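PDB 6WCD: DNA-(apurinic or apyrimidinic site) endonuclease 2 from Xenopus laevis, which incises DNA weakly at abasic sites in base excision repair and also degrades it from 3' to 5', the chain here being its catalytic domain. Local coordinates for residues Glu20-Leu25 / Glu50-Tyr55; Asn315-Pro318 / Thr322-Leu325; Ser57-Arg60 / Gly64-Gly67; Val290-Val295 / His300-Ala305. All coordinates share one frame; numbering follows the deposited sequence. Where two conformers were deposited one is given.

Overall arrangement
From the N terminus, interaction 1 comes first: helix 18-25 meets the lead-in to strand 53-57, closing a loop of 24 residues that contains strand 29-33. Interaction 3 follows at once, across the connection between strands 53-57 and 68-72. Much later, interaction 4 closes the hairpin of strands 286-291 and 303-307 at the opposite end of the same six-stranded sheet, and interaction 2 closes a short loop in the irregular chain after strand 310-312. The four loops run in series; none nests or crosses. Contacts between them join the set: Ser54 to Thr322, Leu25 O to Lys304 NZ, and Leu325 to Phe58. Interactions 2 and 4 stay about 20 Å apart at their nearest atoms.

Interaction 1 (Glu20-Leu25 / Glu50-Tyr55); sequences ETLDSL and EGYNSY. With EDO (1,2-ethanediol), chain E.
Tyr52, near the start of strand 53-57, reaches across to the helix carrying Leu22 and Asp23, and meets both. With CG anti to the carbonyl carbon (chi1 -59°), the ring is carried from CB across to Leu22, the two side chains sliding past each other in opposite directions. Over one face, Leu22 CD1 sits 4.0 Å from the Tyr52 ring centroid and only 12° off its normal, a CH-pi contact; ring atoms CD1 and CE1 lie nearest to this methyl. Farther out, Tyr52 CZ packs 3.7 Å from Leu22 CB. In this endonuclease/exonuclease/phosphatase fold, the contact fastens helix 18-25 to the 53-57 side of the six-stranded sheet; Phe71 of the adjoining strand 68-72 touches both Leu22 and Tyr52. At the tip, Tyr52 OH donates to Asp23 OD1 at 2.8 Å, using the anti lone pair of that oxygen, with carboxylate and ring planes 32° apart. The other carboxylate oxygen, OD2, forms a salt bridge with Lys19. One water donates to Tyr52 OH at 2.9 Å and to the backbone O of Leu22, while a second bridges Asp23 OD1 and Glu50 O, donating to Asp23 OD1 over 2.8 Å. A phenylalanine here lacks the hydroxyl and would probably leave Asp23 OD1 without its phenolic donor and the water at Leu22 O without one acceptor.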
loop_
_atom_site.group_PDB
_atom_site.type_symbol
_atom_site.label_atom_id
_atom_site.label_comp_id
_atom_site.label_asym_id
_atom_site.label_seq_id
_atom_site.Cartn_x
_atom_site.Cartn_y
_atom_site.Cartn_z
ATOM N N GLU A 20 -3.262 -18.753 7.303
ATOM C CA GLU A 20 -4.027 -18.482 8.515
ATOM C C GLU A 20 -4.127 -16.973 8.735
ATOM O O GLU A 20 -5.212 -16.446 9.021
ATOM C CB GLU A 20 -3.373 -19.172 9.717
ATOM C CG GLU A 20 -3.967 -18.793 11.047
ATOM C CD GLU A 20 -3.303 -19.486 12.248
ATOM O OE1 GLU A 20 -2.550 -20.469 12.064
ATOM O OE2 GLU A 20 -3.535 -19.029 13.387
ATOM N N THR A 21 -2.986 -16.260 8.632
ATOM C CA THR A 21 -3.001 -14.813 8.822
ATOM C C THR A 21 -3.920 -14.125 7.834
ATOM O O THR A 21 -4.774 -13.320 8.242
ATOM C CB THR A 21 -1.567 -14.305 8.694
ATOM O OG1 THR A 21 -0.791 -14.894 9.751
ATOM C CG2 THR A 21 -1.487 -12.777 8.731
ATOM N N LEU A 22 -3.788 -14.421 6.539
ATOM C CA LEU A 22 -4.612 -13.718 5.561
ATOM C C LEU A 22 -6.089 -14.025 5.763
ATOM O O LEU A 22 -6.924 -13.115 5.749
ATOM C CB LEU A 22 -4.204 -14.073 4.118
ATOM C CG LEU A 22 -2.804 -13.684 3.694
ATOM C CD1 LEU A 22 -2.574 -14.169 2.257
ATOM C CD2 LEU A 22 -2.607 -12.196 3.793
ATOM N N ASP A 23 -6.441 -15.304 5.955
ATOM C CA ASP A 23 -7.855 -15.631 6.172
ATOM C C ASP A 23 -8.419 -14.868 7.362
ATOM O O ASP A 23 -9.580 -14.443 7.341
ATOM C CB ASP A 23 -7.985 -17.128 6.378
ATOM C CG ASP A 23 -7.774 -17.951 5.082
ATOM O OD1 ASP A 23 -7.617 -17.389 3.983
ATOM O OD2 ASP A 23 -7.784 -19.205 5.163
ATOM N N SER A 24 -7.621 -14.705 8.433
ATOM C CA SER A 24 -8.086 -14.065 9.654
ATOM C C SER A 24 -8.399 -12.591 9.443
ATOM O O SER A 24 -9.195 -12.016 10.191
ATOM C CB SER A 24 -7.051 -14.213 10.766
ATOM O OG SER A 24 -5.962 -13.307 10.622
ATOM N N LEU A 25 -7.761 -11.968 8.468
ATOM C CA LEU A 25 -7.972 -10.557 8.184
ATOM C C LEU A 25 -9.279 -10.323 7.449
ATOM O O LEU A 25 -9.773 -9.177 7.403
ATOM C CB LEU A 25 -6.805 -10.007 7.385
ATOM C CG LEU A 25 -5.489 -9.973 8.111
ATOM C CD1 LEU A 25 -4.362 -9.694 7.162
ATOM C CD2 LEU A 25 -5.507 -8.888 9.198
ATOM N N GLU A 50 -2.864 -20.637 -0.822
ATOM C CA GLU A 50 -4.124 -21.244 -1.270
ATOM C C GLU A 50 -5.278 -20.270 -1.067
ATOM O O GLU A 50 -5.447 -19.716 0.021
ATOM C CB GLU A 50 -4.399 -22.525 -0.497
ATOM C CG GLU A 50 -5.638 -23.247 -0.986
ATOM C CD GLU A 50 -6.017 -24.412 -0.084
ATOM O OE1 GLU A 50 -5.131 -24.919 0.635
ATOM O OE2 GLU A 50 -7.205 -24.804 -0.084
ATOM N N GLY A 51 -6.101 -20.098 -2.112
ATOM C CA GLY A 51 -7.208 -19.181 -2.050
ATOM C C GLY A 51 -6.927 -17.755 -2.492
ATOM O O GLY A 51 -7.846 -16.921 -2.494
ATOM N N TYR A 52 -5.696 -17.431 -2.849
ATOM C CA TYR A 52 -5.353 -16.093 -3.260
ATOM C C TYR A 52 -4.491 -16.136 -4.504
ATOM O O TYR A 52 -3.772 -17.118 -4.751
ATOM C CB TYR A 52 -4.544 -15.334 -2.207
ATOM C CG TYR A 52 -5.273 -15.194 -0.881
ATOM C CD1 TYR A 52 -5.219 -16.226 0.041
ATOM C CD2 TYR A 52 -6.055 -14.086 -0.590
ATOM C CE1 TYR A 52 -5.907 -16.147 1.269
ATOM C CE2 TYR A 52 -6.771 -14.005 0.649
ATOM C CZ TYR A 52 -6.672 -15.045 1.535
ATOM O OH TYR A 52 -7.417 -14.939 2.717
ATOM N N ASN A 53 -4.566 -15.065 -5.295
ATOM C CA ASN A 53 -3.601 -14.798 -6.348
ATOM C C ASN A 53 -2.864 -13.538 -5.947
ATOM O O ASN A 53 -3.490 -12.558 -5.509
ATOM C CB ASN A 53 -4.224 -14.701 -7.748
ATOM C CG ASN A 53 -5.407 -13.759 -7.883
ATOM O OD1 ASN A 53 -5.276 -12.641 -8.432
ATOM N ND2 ASN A 53 -6.567 -14.185 -7.427
ATOM N N SER A 54 -1.537 -13.566 -6.022
ATOM C CA SER A 54 -0.752 -12.491 -5.432
ATOM C C SER A 54 0.227 -11.869 -6.399
ATOM O O SER A 54 0.657 -12.483 -7.364
ATOM C CB SER A 54 -0.000 -12.977 -4.205
ATOM O OG SER A 54 1.026 -13.936 -4.561
ATOM N N TYR A 55 0.599 -10.636 -6.056
ATOM C CA TYR A 55 1.388 -9.713 -6.886
ATOM C C TYR A 55 2.396 -9.034 -5.985
ATOM O O TYR A 55 2.026 -8.265 -5.109
ATOM C CB TYR A 55 0.468 -8.692 -7.588
ATOM C CG TYR A 55 -0.650 -9.416 -8.310
ATOM C CD1 TYR A 55 -0.476 -9.857 -9.628
ATOM C CD2 TYR A 55 -1.812 -9.805 -7.626
ATOM C CE1 TYR A 55 -1.419 -10.655 -10.264
ATOM C CE2 TYR A 55 -2.750 -10.606 -8.236
ATOM C CZ TYR A 55 -2.548 -11.024 -9.560
ATOM O OH TYR A 55 -3.443 -11.843 -10.201
HETATM C C1 EDO E . -9.634 -21.600 0.948
HETATM O O1 EDO E . -9.053 -22.672 1.704
HETATM C C2 EDO E . -9.349 -21.819 -0.534
HETATM O O2 EDO E . -10.263 -21.037 -1.319
HETATM O O HOH W 1 -9.106 -12.910 4.030
HETATM O O HOH W 2 -7.508 -19.160 1.836
#

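Interaction 2 (Asn315-Pro318 / Thr322-Leu325); sequences NKCP and TKYL
Tyr324 OH is the polar centre of this contact, held by two hydrogen bonds from segment 315-318. The hydroxyl donates to Cys317 O at 2.9 Å, with the donor tilted 28° from the carbonyl plane, and accepts from Lys316 NZ at 3.1 Å. The lysine reaches it by bending at chi3 and chi4, so that its ammonium turns back to the hydroxyl after the chain has set out anti to the backbone N (chi1 179°). Two carbonyl oxygens, those of Cys317 and Pro318, lie at the edge of the Tyr324 ring in its plane; Pro318 O comes within 3.3 Å of Tyr324 CE2. Water adds one more polar link: it accepts from Lys323 NZ at 2.6 Å and from the backbone N of Cys317, so the second lysine is joined to the same short piece of backbone.

Among the nonpolar contacts, the Lys323 chain runs out straight beyond CG, and its CG lies over one face of the neighbouring Tyr324 ring, 3.9 Å above the plane. The end of this chain meets Cys317, whose CB is 3.9 Å from Lys323 CE. The cysteine SG is 3.6 Å from Lys323 NZ, a plain contact. Cys317 and Pro318 in turn pack against Tyr55 of strand 53-57, and Thr322 is hydrogen-bonded to Ser54 there. The arrangement is a compact non-repetitive segment after strand 310-312, in which the 3-10 turn 322-324 is set against residues 316-318, laid along the outermost strand 53-57 of the six-stranded sheet of this DNase I-like fold.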
loop_
_atom_site.group_PDB
_atom_site.type_symbol
_atom_site.label_atom_id
_atom_site.label_comp_id
_atom_site.label_asym_id
_atom_site.label_seq_id
_atom_site.Cartn_x
_atom_site.Cartn_y
_atom_site.Cartn_z
ATOM N N ASN A 315 -10.725 -13.019 -15.854
ATOM C CA ASN A 315 -10.778 -14.428 -16.172
ATOM C C ASN A 315 -9.431 -15.107 -16.052
ATOM O O ASN A 315 -9.372 -16.335 -16.035
ATOM C CB ASN A 315 -11.286 -14.647 -17.604
ATOM C CG ASN A 315 -12.514 -13.823 -17.924
ATOM O OD1 ASN A 315 -12.472 -12.937 -18.782
ATOM N ND2 ASN A 315 -13.622 -14.115 -17.243
ATOM N N LYS A 316 -8.359 -14.338 -15.976
ATOM C CA LYS A 316 -7.026 -14.898 -15.875
ATOM C C LYS A 316 -6.221 -13.921 -15.054
ATOM O O LYS A 316 -6.413 -12.721 -15.140
ATOM C CB LYS A 316 -6.399 -15.120 -17.259
ATOM C CG LYS A 316 -4.997 -15.688 -17.289
ATOM C CD LYS A 316 -4.818 -16.514 -18.571
ATOM C CE LYS A 316 -3.423 -16.407 -19.154
ATOM N NZ LYS A 316 -2.393 -17.044 -18.295
ATOM N N CYS A 317 -5.298 -14.457 -14.256
ATOM C CA CYS A 317 -4.362 -13.615 -13.546
ATOM C C CYS A 317 -3.369 -12.954 -14.509
ATOM O O CYS A 317 -2.838 -13.624 -15.410
ATOM C CB CYS A 317 -3.590 -14.445 -12.535
ATOM S SG CYS A 317 -4.567 -15.188 -11.253
ATOM N N PRO A 318 -3.087 -11.665 -14.343
ATOM C CA PRO A 318 -2.149 -10.994 -15.221
ATOM C C PRO A 318 -0.724 -11.490 -14.995
ATOM O O PRO A 318 -0.439 -12.108 -13.963
ATOM C CB PRO A 318 -2.297 -9.520 -14.859
ATOM C CG PRO A 318 -3.045 -9.443 -13.581
ATOM C CD PRO A 318 -3.725 -10.763 -13.354
ATOM N N THR A 322 2.554 -14.117 -9.001
ATOM C CA THR A 322 3.602 -14.992 -8.497
ATOM C C THR A 322 3.489 -16.415 -9.009
ATOM O O THR A 322 4.496 -17.138 -9.082
ATOM C CB THR A 322 3.583 -15.009 -6.974
ATOM O OG1 THR A 322 2.287 -15.361 -6.534
ATOM C CG2 THR A 322 3.955 -13.674 -6.379
ATOM N N LYS A 323 2.281 -16.859 -9.380
ATOM C CA LYS A 323 2.148 -18.247 -9.820
ATOM C C LYS A 323 2.900 -18.502 -11.117
ATOM O O LYS A 323 3.180 -19.655 -11.433
ATOM C CB LYS A 323 0.680 -18.604 -9.974
ATOM C CG LYS A 323 -0.028 -18.003 -11.140
ATOM C CD LYS A 323 -1.509 -18.445 -11.073
ATOM C CE LYS A 323 -2.256 -18.089 -12.299
ATOM N NZ LYS A 323 -3.669 -18.548 -12.173
ATOM N N TYR A 324 3.284 -17.463 -11.834
ATOM C CA TYR A 324 3.994 -17.601 -13.077
ATOM C C TYR A 324 5.498 -17.529 -12.912
ATOM O O TYR A 324 6.221 -17.734 -13.895
ATOM C CB TYR A 324 3.550 -16.528 -14.062
ATOM C CG TYR A 324 2.075 -16.553 -14.407
ATOM C CD1 TYR A 324 1.452 -17.661 -14.921
ATOM C CD2 TYR A 324 1.326 -15.397 -14.208
ATOM C CE1 TYR A 324 0.107 -17.628 -15.269
ATOM C CE2 TYR A 324 0.000 -15.368 -14.536
ATOM C CZ TYR A 324 -0.587 -16.465 -15.038
ATOM O OH TYR A 324 -1.936 -16.375 -15.327
ATOM N N LEU A 325 5.992 -17.291 -11.716
ATOM C CA LEU A 325 7.425 -17.227 -11.527
ATOM C C LEU A 325 8.057 -18.576 -11.845
ATOM O O LEU A 325 7.604 -19.610 -11.324
ATOM C CB LEU A 325 7.743 -16.788 -10.087
ATOM C CG LEU A 325 7.424 -15.346 -9.777
ATOM C CD1 LEU A 325 7.507 -15.104 -8.267
ATOM C CD2 LEU A 325 8.351 -14.386 -10.513
HETATM O O HOH W 3 -5.039 -17.493 -14.107
#

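Interaction 3 (Ser57-Arg60 / Gly64-Gly67); sequences SFSR and GYSG
The backbones of 57-60 and 64-67 run past each other without a direct hydrogen bond, the closest backbone approach being a CA-H...O contact from Gly67 CA to Ser57 O at 3.5 Å. They form the two arms of the connection between antiparallel strands 53-57 and 68-72, a hairpin at the edge of the six-stranded sheet of this DNase I-like fold. Beyond Gly67, the pairing of Ser57 with Val68 takes over. Gly67 adopts phi 97° and psi 140°, where a CB would run into the carbonyl O of Ser66.

Ser59 carries the side-chain contact. Its OG, anti to the backbone N (chi1 168°), comes to the edge of the Tyr65 ring in the ring plane, 3.7 Å from Tyr65 CD1, while hydrogen-bonding to Val61 N within the connection. Ser66 CB lies over one face of the same ring, offset toward its rim, and Arg62 makes a cation-pi contact with Tyr65. The Tyr65 side chain is about 6 Å from that of Glu34, a magnesium ligand, so this hairpin borders the metal site. Between the arms a water accepts from Ser59 N and donates to Tyr65 O, each at 2.8 Å, and Ser59 CB lies 3.3 Å from that same Tyr65 O.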
loop_
_atom_site.group_PDB
_atom_site.type_symbol
_atom_site.label_atom_id
_atom_site.label_comp_id
_atom_site.label_asym_id
_atom_site.label_seq_id
_atom_site.Cartn_x
_atom_site.Cartn_y
_atom_site.Cartn_z
ATOM N N SER A 57 6.162 -6.895 -5.432
ATOM C CA SER A 57 7.330 -6.171 -5.911
ATOM C C SER A 57 8.470 -6.534 -4.991
ATOM O O SER A 57 8.378 -6.380 -3.786
ATOM C CB SER A 57 7.088 -4.667 -5.924
ATOM O OG SER A 57 8.260 -4.004 -6.478
ATOM N N PHE A 58 9.517 -7.072 -5.577
ATOM C CA PHE A 58 10.704 -7.507 -4.864
ATOM C C PHE A 58 11.817 -6.478 -4.963
ATOM O O PHE A 58 12.119 -5.990 -6.061
ATOM C CB PHE A 58 11.207 -8.798 -5.486
ATOM C CG PHE A 58 10.220 -9.897 -5.535
ATOM C CD1 PHE A 58 9.908 -10.629 -4.423
ATOM C CD2 PHE A 58 9.654 -10.277 -6.748
ATOM C CE1 PHE A 58 9.041 -11.689 -4.454
ATOM C CE2 PHE A 58 8.738 -11.325 -6.824
ATOM C CZ PHE A 58 8.456 -12.067 -5.682
ATOM N N SER A 59 12.468 -6.206 -3.845
ATOM C CA SER A 59 13.622 -5.331 -3.884
ATOM C C SER A 59 14.710 -5.948 -4.743
ATOM O O SER A 59 14.975 -7.150 -4.679
ATOM C CB SER A 59 14.157 -5.123 -2.510
ATOM O OG SER A 59 15.423 -4.502 -2.544
ATOM N N ARG A 60 15.423 -5.115 -5.487
ATOM C CA ARG A 60 16.508 -5.600 -6.290
ATOM C C ARG A 60 17.840 -5.153 -5.713
ATOM O O ARG A 60 18.867 -5.440 -6.307
ATOM C CB ARG A 60 16.376 -5.024 -7.699
ATOM C CG ARG A 60 15.235 -5.627 -8.494
ATOM C CD ARG A 60 14.594 -4.624 -9.420
ATOM N NE ARG A 60 13.709 -5.264 -10.391
ATOM C CZ ARG A 60 12.489 -5.726 -10.122
ATOM N NH1 ARG A 60 11.982 -5.634 -8.897
ATOM N NH2 ARG A 60 11.772 -6.279 -11.089
ATOM N N GLY A 64 16.196 -9.752 1.470
ATOM C CA GLY A 64 15.390 -9.684 2.680
ATOM C C GLY A 64 14.968 -8.314 3.096
ATOM O O GLY A 64 14.705 -8.088 4.281
ATOM N N TYR A 65 14.905 -7.390 2.160
ATOM C CA TYR A 65 14.684 -5.981 2.420
ATOM C C TYR A 65 13.430 -5.480 1.733
ATOM O O TYR A 65 13.178 -5.835 0.583
ATOM C CB TYR A 65 15.917 -5.223 1.926
ATOM C CG TYR A 65 15.843 -3.731 1.971
ATOM C CD1 TYR A 65 15.735 -3.001 0.810
ATOM C CD2 TYR A 65 15.983 -3.041 3.163
ATOM C CE1 TYR A 65 15.695 -1.603 0.827
ATOM C CE2 TYR A 65 15.931 -1.628 3.174
ATOM C CZ TYR A 65 15.785 -0.931 1.995
ATOM O OH TYR A 65 15.800 0.474 2.035
ATOM N N SER A 66 12.681 -4.640 2.446
ATOM C CA SER A 66 11.536 -3.906 1.862
ATOM C C SER A 66 10.556 -4.917 1.274
ATOM O O SER A 66 10.368 -5.996 1.861
ATOM C CB SER A 66 12.106 -2.895 0.878
ATOM O OG SER A 66 11.077 -2.097 0.393
ATOM N N GLY A 67 9.937 -4.603 0.165
ATOM C CA GLY A 67 8.990 -5.476 -0.475
ATOM C C GLY A 67 7.554 -5.184 -0.157
ATOM O O GLY A 67 7.182 -4.883 0.986
HETATM O O HOH W 4 11.582 -7.080 -1.330
#

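Interaction 4 (Val290-Val295 / His300-Ala305); sequences VIMPEV and HCPVKA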
loop_
_atom_site.group_PDB
_atom_site.type_symbol
_atom_site.label_atom_id
_atom_site.label_comp_id
_atom_site.label_asym_id
_atom_site.label_seq_id
_atom_site.Cartn_x
_atom_site.Cartn_y
_atom_site.Cartn_z
ATOM N N VAL A 290 -11.208 1.770 9.313
ATOM C CA VAL A 290 -10.918 1.524 10.706
ATOM C C VAL A 290 -9.455 1.111 10.879
ATOM O O VAL A 290 -8.731 0.782 9.917
ATOM C CB VAL A 290 -11.825 0.431 11.312
ATOM C CG1 VAL A 290 -13.328 0.771 11.101
ATOM C CG2 VAL A 290 -11.517 -0.895 10.719
ATOM N N ILE A 291 -9.048 1.087 12.138
ATOM C CA ILE A 291 -7.779 0.535 12.613
ATOM C C ILE A 291 -8.105 -0.825 13.221
ATOM O O ILE A 291 -9.156 -1.009 13.832
ATOM C CB ILE A 291 -7.108 1.437 13.676
ATOM C CG1 ILE A 291 -7.264 2.918 13.348
ATOM C CG2 ILE A 291 -5.634 1.053 13.853
ATOM C CD1 ILE A 291 -6.565 3.321 12.082
ATOM N N MET A 292 -7.192 -1.787 13.105
ATOM C CA MET A 292 -7.339 -3.131 13.692
ATOM C C MET A 292 -6.264 -3.392 14.756
ATOM O O MET A 292 -5.355 -4.206 14.567
ATOM C CB MET A 292 -7.243 -4.179 12.573
ATOM C CG MET A 292 -8.210 -4.035 11.397
ATOM S SD MET A 292 -8.001 -5.352 10.158
ATOM C CE MET A 292 -8.863 -6.677 11.015
ATOM N N PRO A 293 -6.331 -2.708 15.905
ATOM C CA PRO A 293 -5.237 -2.811 16.875
ATOM C C PRO A 293 -5.167 -4.173 17.551
ATOM O O PRO A 293 -4.151 -4.445 18.233
ATOM C CB PRO A 293 -5.571 -1.704 17.885
ATOM C CG PRO A 293 -6.952 -1.496 17.779
ATOM C CD PRO A 293 -7.346 -1.748 16.324
ATOM N N GLU A 294 -6.195 -5.003 17.383
ATOM C CA GLU A 294 -6.200 -6.334 17.961
ATOM C C GLU A 294 -5.306 -7.317 17.248
ATOM O O GLU A 294 -5.023 -8.396 17.804
ATOM C CB GLU A 294 -7.639 -6.903 17.983
ATOM C CG GLU A 294 -8.251 -7.304 16.616
ATOM C CD GLU A 294 -8.745 -6.149 15.735
ATOM O OE1 GLU A 294 -8.642 -4.976 16.130
ATOM O OE2 GLU A 294 -9.279 -6.453 14.627
ATOM N N VAL A 295 -4.892 -7.010 16.021
ATOM C CA VAL A 295 -4.101 -7.941 15.230
ATOM C C VAL A 295 -2.636 -7.797 15.614
ATOM O O VAL A 295 -2.038 -6.723 15.399
ATOM C CB VAL A 295 -4.288 -7.689 13.738
ATOM C CG1 VAL A 295 -3.429 -8.621 12.906
ATOM C CG2 VAL A 295 -5.744 -7.829 13.357
ATOM N N HIS A 300 3.485 -2.803 13.430
ATOM C CA HIS A 300 2.321 -2.045 13.019
ATOM C C HIS A 300 1.097 -2.934 13.184
ATOM O O HIS A 300 1.219 -4.179 13.139
ATOM C CB HIS A 300 2.358 -1.625 11.544
ATOM C CG HIS A 300 3.507 -0.755 11.160
ATOM N ND1 HIS A 300 3.305 0.435 10.497
ATOM C CD2 HIS A 300 4.840 -0.939 11.210
ATOM C CE1 HIS A 300 4.476 0.975 10.201
ATOM N NE2 HIS A 300 5.432 0.175 10.632
ATOM N N CYS A 301 -0.063 -2.321 13.255
ATOM C CA CYS A 301 -1.303 -3.074 13.091
ATOM C C CYS A 301 -1.954 -2.732 11.761
ATOM O O CYS A 301 -1.631 -1.724 11.143
ATOM C CB CYS A 301 -2.286 -2.827 14.232
ATOM S SG CYS A 301 -3.008 -1.204 14.291
ATOM N N PRO A 302 -2.869 -3.559 11.277
ATOM C CA PRO A 302 -3.525 -3.267 10.008
ATOM C C PRO A 302 -4.530 -2.127 10.094
ATOM O O PRO A 302 -5.020 -1.745 11.169
ATOM C CB PRO A 302 -4.288 -4.565 9.690
ATOM C CG PRO A 302 -3.709 -5.590 10.598
ATOM C CD PRO A 302 -3.287 -4.828 11.841
ATOM N N VAL A 303 -4.872 -1.632 8.911
ATOM C CA VAL A 303 -6.026 -0.766 8.688
ATOM C C VAL A 303 -6.927 -1.437 7.647
ATOM O O VAL A 303 -6.475 -2.244 6.833
ATOM C CB VAL A 303 -5.622 0.640 8.255
ATOM C CG1 VAL A 303 -4.785 1.295 9.359
ATOM C CG2 VAL A 303 -4.766 0.635 6.992
ATOM N N LYS A 304 -8.229 -1.174 7.733
ATOM C CA LYS A 304 -9.198 -1.899 6.913
ATOM C C LYS A 304 -10.301 -0.963 6.462
ATOM O O LYS A 304 -10.818 -0.166 7.248
ATOM C CB LYS A 304 -9.770 -3.084 7.701
ATOM C CG LYS A 304 -10.731 -3.975 6.934
ATOM C CD LYS A 304 -11.006 -5.265 7.731
ATOM C CE LYS A 304 -11.906 -6.149 6.966
ATOM N NZ LYS A 304 -12.056 -7.403 7.800
ATOM N N ALA A 305 -10.691 -1.077 5.198
ATOM C CA ALA A 305 -11.827 -0.349 4.675
ATOM C C ALA A 305 -12.909 -1.300 4.188
ATOM O O ALA A 305 -12.624 -2.419 3.712
ATOM C CB ALA A 305 -11.436 0.567 3.547
HETATM O O HOH W 5 0.646 -6.277 14.850
#
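In Met292, CG anti to the carbonyl carbon (chi1 -55°) and an extended chi2 (-179°) carry SD to Pro302 and Lys304; the bend at chi3 only turns the CE methyl, toward Lys304 CD. The sulfur lies 3.8 Å from Pro302 CB and equally near Lys304 CB, the methionine crossing the proline at about a right angle. Cys301 SG takes the position between its own backbone N and carbonyl carbon (chi1 69°) and thereby meets Ile291 CG2 at 3.5 Å in the modelled conformer of the isoleucine, which has two. Without the thioether, as with an alanine here in place of Met292, a gap is likely to open beside Pro302 and the Lys304 chain. At another part of the proline ring, Val295 CB packs 3.6 Å from Pro302 CD.

Backbone bonds fix the register. Val290 and Lys304 form an antiparallel hydrogen-bonded pair, N to O at 2.9 Å from Val290 to Lys304 and 3.0 Å in return, and Ile291 pairs with Val303 as the non-hydrogen-bonded pair that follows. Met292 N donates to Pro302 O at 2.9 Å, at the start of a type I turn from Met292 to Val295, which sets Val295 against Pro302. The extended Lys304 side chain ends at Leu25 O and Asp26 O, tying the hairpin to the backbone at Leu25 and Asp26. This is the beta hairpin of strands 286-291 and 303-307 at the sheet edge, and its returning arm begins with His300, the predicted proton acceptor of the AP endonuclease active site, whose ND1 is hydrogen-bonded to Asp273.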